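Local coordinates for cellulose binding protein (PDB 4JCW) that probably binds cellulose through the two-domain expansin-like part of a plasmid-encoded endoglucanase, an enzyme expected to hydrolyse internal beta-1,4-glucosidic links in cellulose, at residues M33-S38 / V63-Q68; L125-A130 / G154-P159. All coordinates share one frame; numbering follows the deposited sequence.

Contact 1: M33-S38 / V63-Q68; sequences MYVAVS and VQVADQ. With BGC (beta-D-glucopyranose), chain C.
CG1 of Val35 rests 3.6 Å from CG2 of Val63, the two side chains set roughly perpendicular. That methyl of Val35 sits between its own backbone N and carbonyl carbon (chi1 66°), a setting that turns it to the neighbouring strand, where it also comes within 4.0 Å of Val65 CG2. Val37 repeats the crossing one step further on: its CG2 meets the other methyl of Val65, CG1, at 4.1 Å, and Val65 thus divides its two branches between two residues of 34-37. On the face these valines build, Leu52 of strand 51-56 and Leu77 and Leu79 of strand 76-80 add further apolar groups.

The pairing underneath is parallel, as befits two neighbouring strands of a double-psi beta barrel, the fold of this expansin-like domain. Val35 is anchored at both ends of its backbone. Its N donates to Gln64 O, and its carbonyl O takes Ala66 N at 3.0 Å, with a weak second bond from Asp67 N at 3.5 Å. This fork marks a beta bulge: Val35 faces Val65, whereas Ala36 faces Asp67, and Ala66 is the extra residue.

Beyond the bulge, Asp67 stands on the face that carries Ala36 and Tyr34, its CB 3.6 Å from Ala36 CB. CG lies roughly anti to the backbone N (chi1 -154°), which brings the carboxylate to the bound glucose, whose O2 donates to Asp67 OD2 at 2.7 Å. OD1 is occupied by Asn22 N and, weakly, by Gln68 N, contacts that limit rotation of the carboxylate, while Tyr10 OH makes a weak bond to OD2.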
loop_
_atom_site.group_PDB
_atom_site.type_symbol
_atom_site.label_atom_id
_atom_site.label_comp_id
_atom_site.label_asym_id
_atom_site.label_seq_id
_atom_site.Cartn_x
_atom_site.Cartn_y
_atom_site.Cartn_z
ATOM N N MET A 33 -9.388 17.444 -10.885
ATOM C CA MET A 33 -10.208 17.990 -9.810
ATOM C C MET A 33 -10.299 16.988 -8.660
ATOM O O MET A 33 -11.118 16.065 -8.679
ATOM C CB MET A 33 -11.612 18.330 -10.328
ATOM C CG MET A 33 -11.614 19.359 -11.462
ATOM S SD MET A 33 -11.055 20.985 -10.931
ATOM C CE MET A 33 -10.722 21.756 -12.514
ATOM N N TYR A 34 -9.441 17.164 -7.660
ATOM C CA TYR A 34 -9.421 16.253 -6.532
ATOM C C TYR A 34 -9.089 17.045 -5.294
ATOM O O TYR A 34 -8.704 18.213 -5.378
ATOM C CB TYR A 34 -8.418 15.124 -6.762
ATOM C CG TYR A 34 -7.007 15.615 -7.079
ATOM C CD1 TYR A 34 -6.123 15.943 -6.056
ATOM C CD2 TYR A 34 -6.553 15.730 -8.395
ATOM C CE1 TYR A 34 -4.838 16.385 -6.321
ATOM C CE2 TYR A 34 -5.237 16.163 -8.667
ATOM C CZ TYR A 34 -4.399 16.495 -7.627
ATOM O OH TYR A 34 -3.111 16.938 -7.877
ATOM N N VAL A 35 -9.220 16.404 -4.143
ATOM C CA VAL A 35 -9.022 17.081 -2.879
ATOM C C VAL A 35 -8.516 16.100 -1.835
ATOM O O VAL A 35 -8.869 14.921 -1.854
ATOM C CB VAL A 35 -10.348 17.753 -2.396
ATOM C CG1 VAL A 35 -11.410 16.702 -2.058
ATOM C CG2 VAL A 35 -10.100 18.659 -1.198
ATOM N N ALA A 36 -7.643 16.580 -0.955
ATOM C CA ALA A 36 -7.291 15.854 0.258
ATOM C C ALA A 36 -8.079 16.455 1.403
ATOM O O ALA A 36 -8.163 17.676 1.510
ATOM C CB ALA A 36 -5.802 15.998 0.547
ATOM N N VAL A 37 -8.618 15.611 2.278
ATOM C CA VAL A 37 -9.415 16.089 3.391
ATOM C C VAL A 37 -8.797 15.758 4.741
ATOM O O VAL A 37 -7.922 14.884 4.838
ATOM C CB VAL A 37 -10.878 15.548 3.346
ATOM C CG1 VAL A 37 -11.611 16.046 2.098
ATOM C CG2 VAL A 37 -10.869 14.034 3.395
ATOM N N SER A 38 -9.268 16.473 5.767
ATOM C CA SER A 38 -8.850 16.274 7.151
ATOM C C SER A 38 -9.011 14.817 7.562
ATOM O O SER A 38 -9.791 14.078 6.968
ATOM C CB SER A 38 -9.665 17.168 8.097
ATOM O OG SER A 38 -11.051 16.830 8.115
ATOM N N VAL A 63 -14.940 18.273 -6.833
ATOM C CA VAL A 63 -13.675 17.570 -6.687
ATOM C C VAL A 63 -13.904 16.176 -6.120
ATOM O O VAL A 63 -14.808 15.967 -5.313
ATOM C CB VAL A 63 -12.668 18.360 -5.808
ATOM C CG1 VAL A 63 -12.266 19.648 -6.500
ATOM C CG2 VAL A 63 -13.264 18.668 -4.448
ATOM N N GLN A 64 -13.098 15.221 -6.562
ATOM C CA GLN A 64 -13.151 13.879 -6.009
ATOM C C GLN A 64 -12.288 13.795 -4.761
ATOM O O GLN A 64 -11.157 14.287 -4.751
ATOM C CB GLN A 64 -12.661 12.855 -7.027
ATOM C CG GLN A 64 -12.987 11.419 -6.618
ATOM C CD GLN A 64 -12.723 10.402 -7.720
ATOM O OE1 GLN A 64 -12.180 10.730 -8.771
ATOM N NE2 GLN A 64 -13.089 9.154 -7.466
ATOM N N VAL A 65 -12.819 13.187 -3.710
ATOM C CA VAL A 65 -12.016 12.951 -2.526
ATOM C C VAL A 65 -11.026 11.842 -2.859
ATOM O O VAL A 65 -11.415 10.707 -3.167
ATOM C CB VAL A 65 -12.857 12.576 -1.314
ATOM C CG1 VAL A 65 -11.948 12.295 -0.119
ATOM C CG2 VAL A 65 -13.835 13.705 -0.991
ATOM N N ALA A 66 -9.748 12.197 -2.803
ATOM C CA ALA A 66 -8.676 11.351 -3.305
ATOM C C ALA A 66 -7.667 10.978 -2.234
ATOM O O ALA A 66 -6.922 10.012 -2.390
ATOM C CB ALA A 66 -7.956 12.060 -4.434
ATOM N N ASP A 67 -7.645 11.738 -1.146
ATOM C CA ASP A 67 -6.452 11.770 -0.313
ATOM C C ASP A 67 -6.781 12.265 1.095
ATOM O O ASP A 67 -7.883 12.755 1.358
ATOM C CB ASP A 67 -5.441 12.712 -0.990
ATOM C CG ASP A 67 -3.991 12.408 -0.641
ATOM O OD1 ASP A 67 -3.704 11.490 0.163
ATOM O OD2 ASP A 67 -3.111 13.115 -1.194
ATOM N N GLN A 68 -5.820 12.103 1.997
ATOM C CA GLN A 68 -5.958 12.539 3.374
ATOM C C GLN A 68 -4.939 13.639 3.648
ATOM O O GLN A 68 -3.759 13.483 3.340
ATOM C CB GLN A 68 -5.692 11.367 4.323
ATOM C CG GLN A 68 -5.857 11.739 5.791
ATOM C CD GLN A 68 -5.667 10.558 6.725
ATOM O OE1 GLN A 68 -5.974 10.645 7.910
ATOM N NE2 GLN A 68 -5.152 9.456 6.199
HETATM C C2 BGC C . -0.271 11.189 -0.129
HETATM C C3 BGC C . -0.897 9.883 0.301
HETATM C C4 BGC C . -0.266 9.493 1.650
HETATM C C5 BGC C . -0.577 10.594 2.611
HETATM C C6 BGC C . 0.149 10.317 3.930
HETATM C C1 BGC C . -0.554 12.253 0.928
HETATM O O1 BGC C . -0.036 13.533 0.546
HETATM O O2 BGC C . -0.837 11.624 -1.377
HETATM O O3 BGC C . -0.556 8.939 -0.719
HETATM O O4 BGC C . -0.736 8.252 2.262
HETATM O O5 BGC C . 0.006 11.828 2.183
HETATM O O6 BGC C . -0.097 11.356 4.871
#

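Contact 2: L125-A130 / G154-P159; sequences LQVLNA and GYWVTP
CB of Gln126 overlaps one face of the Tyr155 ring, 3.8 Å from its centroid and 17° off the ring normal, in a CH-pi contact shifted toward the rim at CE1. The two residues meet where strands 124-128 and 156-157 run side by side, antiparallel, in the expansin C-terminal domain, an immunoglobulin-like beta sandwich. Beyond the overlap the glutamine runs on as an extended chain, CG anti to the backbone N (chi1 172°), and its amide ends up turned only 20° from the plane of the phenol ring. The amide is fixed at both ends: OE1 accepts from Arg113 NH2 and NE2 donates to Ser24 O, a residue of the barrel domain. One side chain therefore packs on the tyrosine and also bridges to the other domain. The Tyr155 side chain lies about 7 Å from a bound glucose, consistent with a place near the sugar-binding surface.

Trp156 leaves the backbone on the other side from Tyr155 and sinks into the sandwich, against Ile134, Val137 and Leu148. Its CD1 is 4.4 Å from Val127 CG2, and Leu125 O stands at the edge of the indole, in the ring plane, 3.7 Å from Trp156 CD1. The same oxygen accepts Trp156 N at 2.7 Å. Leu125 N returns a bond of equal length to Trp156 O; together the two make Leu125 and Trp156 a hydrogen-bonded antiparallel pair.

One step beyond, a water at the indole edge links the backbones, accepting from Val127 N at 2.9 Å and donating to Gly154 O at 2.8 Å.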
loop_
_atom_site.group_PDB
_atom_site.type_symbol
_atom_site.label_atom_id
_atom_site.label_comp_id
_atom_site.label_asym_id
_atom_site.label_seq_id
_atom_site.Cartn_x
_atom_site.Cartn_y
_atom_site.Cartn_z
ATOM N N LEU A 125 -9.960 -5.717 -2.288
ATOM C CA LEU A 125 -10.828 -5.225 -3.364
ATOM C C LEU A 125 -11.095 -3.724 -3.219
ATOM O O LEU A 125 -11.373 -3.229 -2.123
ATOM C CB LEU A 125 -12.178 -5.941 -3.369
ATOM C CG LEU A 125 -12.318 -7.453 -3.427
ATOM C CD1 LEU A 125 -13.783 -7.795 -3.608
ATOM C CD2 LEU A 125 -11.485 -8.034 -4.540
ATOM N N GLN A 126 -11.045 -3.007 -4.334
ATOM C CA GLN A 126 -11.404 -1.592 -4.355
ATOM C C GLN A 126 -12.668 -1.387 -5.162
ATOM O O GLN A 126 -12.771 -1.864 -6.291
ATOM C CB GLN A 126 -10.283 -0.771 -4.981
ATOM C CG GLN A 126 -10.624 0.682 -5.233
ATOM C CD GLN A 126 -9.391 1.497 -5.624
ATOM O OE1 GLN A 126 -8.821 1.324 -6.707
ATOM N NE2 GLN A 126 -8.965 2.375 -4.726
ATOM N N VAL A 127 -13.627 -0.678 -4.568
ATOM C CA VAL A 127 -14.904 -0.418 -5.222
ATOM C C VAL A 127 -14.858 0.956 -5.865
ATOM O O VAL A 127 -14.659 1.969 -5.185
ATOM C CB VAL A 127 -16.059 -0.474 -4.239
ATOM C CG1 VAL A 127 -17.416 -0.275 -4.982
ATOM C CG2 VAL A 127 -16.049 -1.808 -3.495
ATOM N N LEU A 128 -15.004 0.966 -7.183
ATOM C CA LEU A 128 -14.944 2.190 -7.966
ATOM C C LEU A 128 -16.360 2.625 -8.367
ATOM O O LEU A 128 -17.205 1.785 -8.670
ATOM C CB LEU A 128 -14.077 1.954 -9.214
ATOM C CG LEU A 128 -12.630 1.525 -8.916
ATOM C CD1 LEU A 128 -11.894 1.123 -10.181
ATOM C CD2 LEU A 128 -11.900 2.641 -8.188
ATOM N N ASN A 129 -16.600 3.937 -8.364
ATOM C CA ASN A 129 -17.843 4.538 -8.871
ATOM C C ASN A 129 -19.106 4.213 -8.078
ATOM O O ASN A 129 -20.197 4.191 -8.651
ATOM C CB ASN A 129 -18.080 4.195 -10.349
ATOM C CG ASN A 129 -16.829 4.354 -11.199
ATOM O OD1 ASN A 129 -16.135 5.365 -11.122
ATOM N ND2 ASN A 129 -16.537 3.349 -12.015
ATOM N N ALA A 130 -18.968 3.970 -6.778
ATOM C CA ALA A 130 -20.144 3.835 -5.912
ATOM C C ALA A 130 -20.848 5.187 -5.771
ATOM O O ALA A 130 -22.073 5.251 -5.642
ATOM C CB ALA A 130 -19.746 3.300 -4.553
ATOM N N GLY A 154 -8.219 2.694 0.961
ATOM C CA GLY A 154 -9.163 2.668 -0.146
ATOM C C GLY A 154 -9.523 1.280 -0.648
ATOM O O GLY A 154 -10.209 1.147 -1.656
ATOM N N TYR A 155 -9.058 0.247 0.048
ATOM C CA TYR A 155 -9.382 -1.128 -0.312
ATOM C C TYR A 155 -10.201 -1.794 0.782
ATOM O O TYR A 155 -10.321 -1.267 1.891
ATOM C CB TYR A 155 -8.101 -1.942 -0.546
ATOM C CG TYR A 155 -7.541 -1.793 -1.942
ATOM C CD1 TYR A 155 -7.779 -2.763 -2.910
ATOM C CD2 TYR A 155 -6.782 -0.677 -2.300
ATOM C CE1 TYR A 155 -7.266 -2.638 -4.177
ATOM C CE2 TYR A 155 -6.265 -0.542 -3.581
ATOM C CZ TYR A 155 -6.513 -1.529 -4.512
ATOM O OH TYR A 155 -6.023 -1.424 -5.786
ATOM N N TRP A 156 -10.764 -2.956 0.457
ATOM C CA TRP A 156 -11.431 -3.799 1.436
ATOM C C TRP A 156 -10.722 -5.135 1.401
ATOM O O TRP A 156 -10.498 -5.679 0.328
ATOM C CB TRP A 156 -12.896 -3.989 1.058
ATOM C CG TRP A 156 -13.692 -2.715 1.144
ATOM C CD1 TRP A 156 -13.702 -1.688 0.248
ATOM C CD2 TRP A 156 -14.585 -2.339 2.198
ATOM N NE1 TRP A 156 -14.546 -0.694 0.676
ATOM C CE2 TRP A 156 -15.097 -1.067 1.875
ATOM C CE3 TRP A 156 -14.988 -2.949 3.389
ATOM C CZ2 TRP A 156 -16.005 -0.405 2.691
ATOM C CZ3 TRP A 156 -15.895 -2.291 4.201
ATOM C CH2 TRP A 156 -16.392 -1.030 3.845
ATOM N N VAL A 157 -10.381 -5.678 2.562
ATOM C CA VAL A 157 -9.504 -6.838 2.570
ATOM C C VAL A 157 -10.066 -8.059 3.299
ATOM O O VAL A 157 -10.879 -7.933 4.206
ATOM C CB VAL A 157 -8.115 -6.464 3.137
ATOM C CG1 VAL A 157 -7.441 -5.420 2.229
ATOM C CG2 VAL A 157 -8.235 -5.958 4.573
ATOM N N THR A 158 -9.607 -9.238 2.888
ATOM C CA THR A 158 -10.055 -10.506 3.444
ATOM C C THR A 158 -9.507 -10.733 4.845
ATOM O O THR A 158 -8.298 -10.649 5.066
ATOM C CB THR A 158 -9.591 -11.667 2.559
ATOM O OG1 THR A 158 -8.170 -11.575 2.378
ATOM C CG2 THR A 158 -10.265 -11.595 1.193
ATOM N N PRO A 159 -10.397 -11.038 5.803
ATOM C CA PRO A 159 -9.885 -11.362 7.140
ATOM C C PRO A 159 -9.324 -12.784 7.189
ATOM O O PRO A 159 -8.556 -13.109 8.091
ATOM C CB PRO A 159 -11.126 -11.245 8.028
ATOM C CG PRO A 159 -12.284 -11.458 7.102
ATOM C CD PRO A 159 -11.860 -10.871 5.785
HETATM O O HOH W 1 -12.915 0.680 -2.083
#

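Overall arrangement
The two contacts follow one another along the chain, neither enclosing nor crossing the other. From the N terminus, contact 1 comes first: pairing 33-38 with 63-68 closes a loop that holds helix 39-42 and strand 51-56, within the barrel domain. The chain then leaves that domain, and contact 2 closes a second loop, holding strands 134-141 and 144-150 of the sandwich domain. Their centres are about 18 Å apart, on opposite sides of the centre of the chain, yet their nearest atoms come within about 6 Å without touching. Each contact has a residue near bound glucose, Asp67 in one and Tyr155 in the other, consistent with a sugar-binding surface that spans both domains.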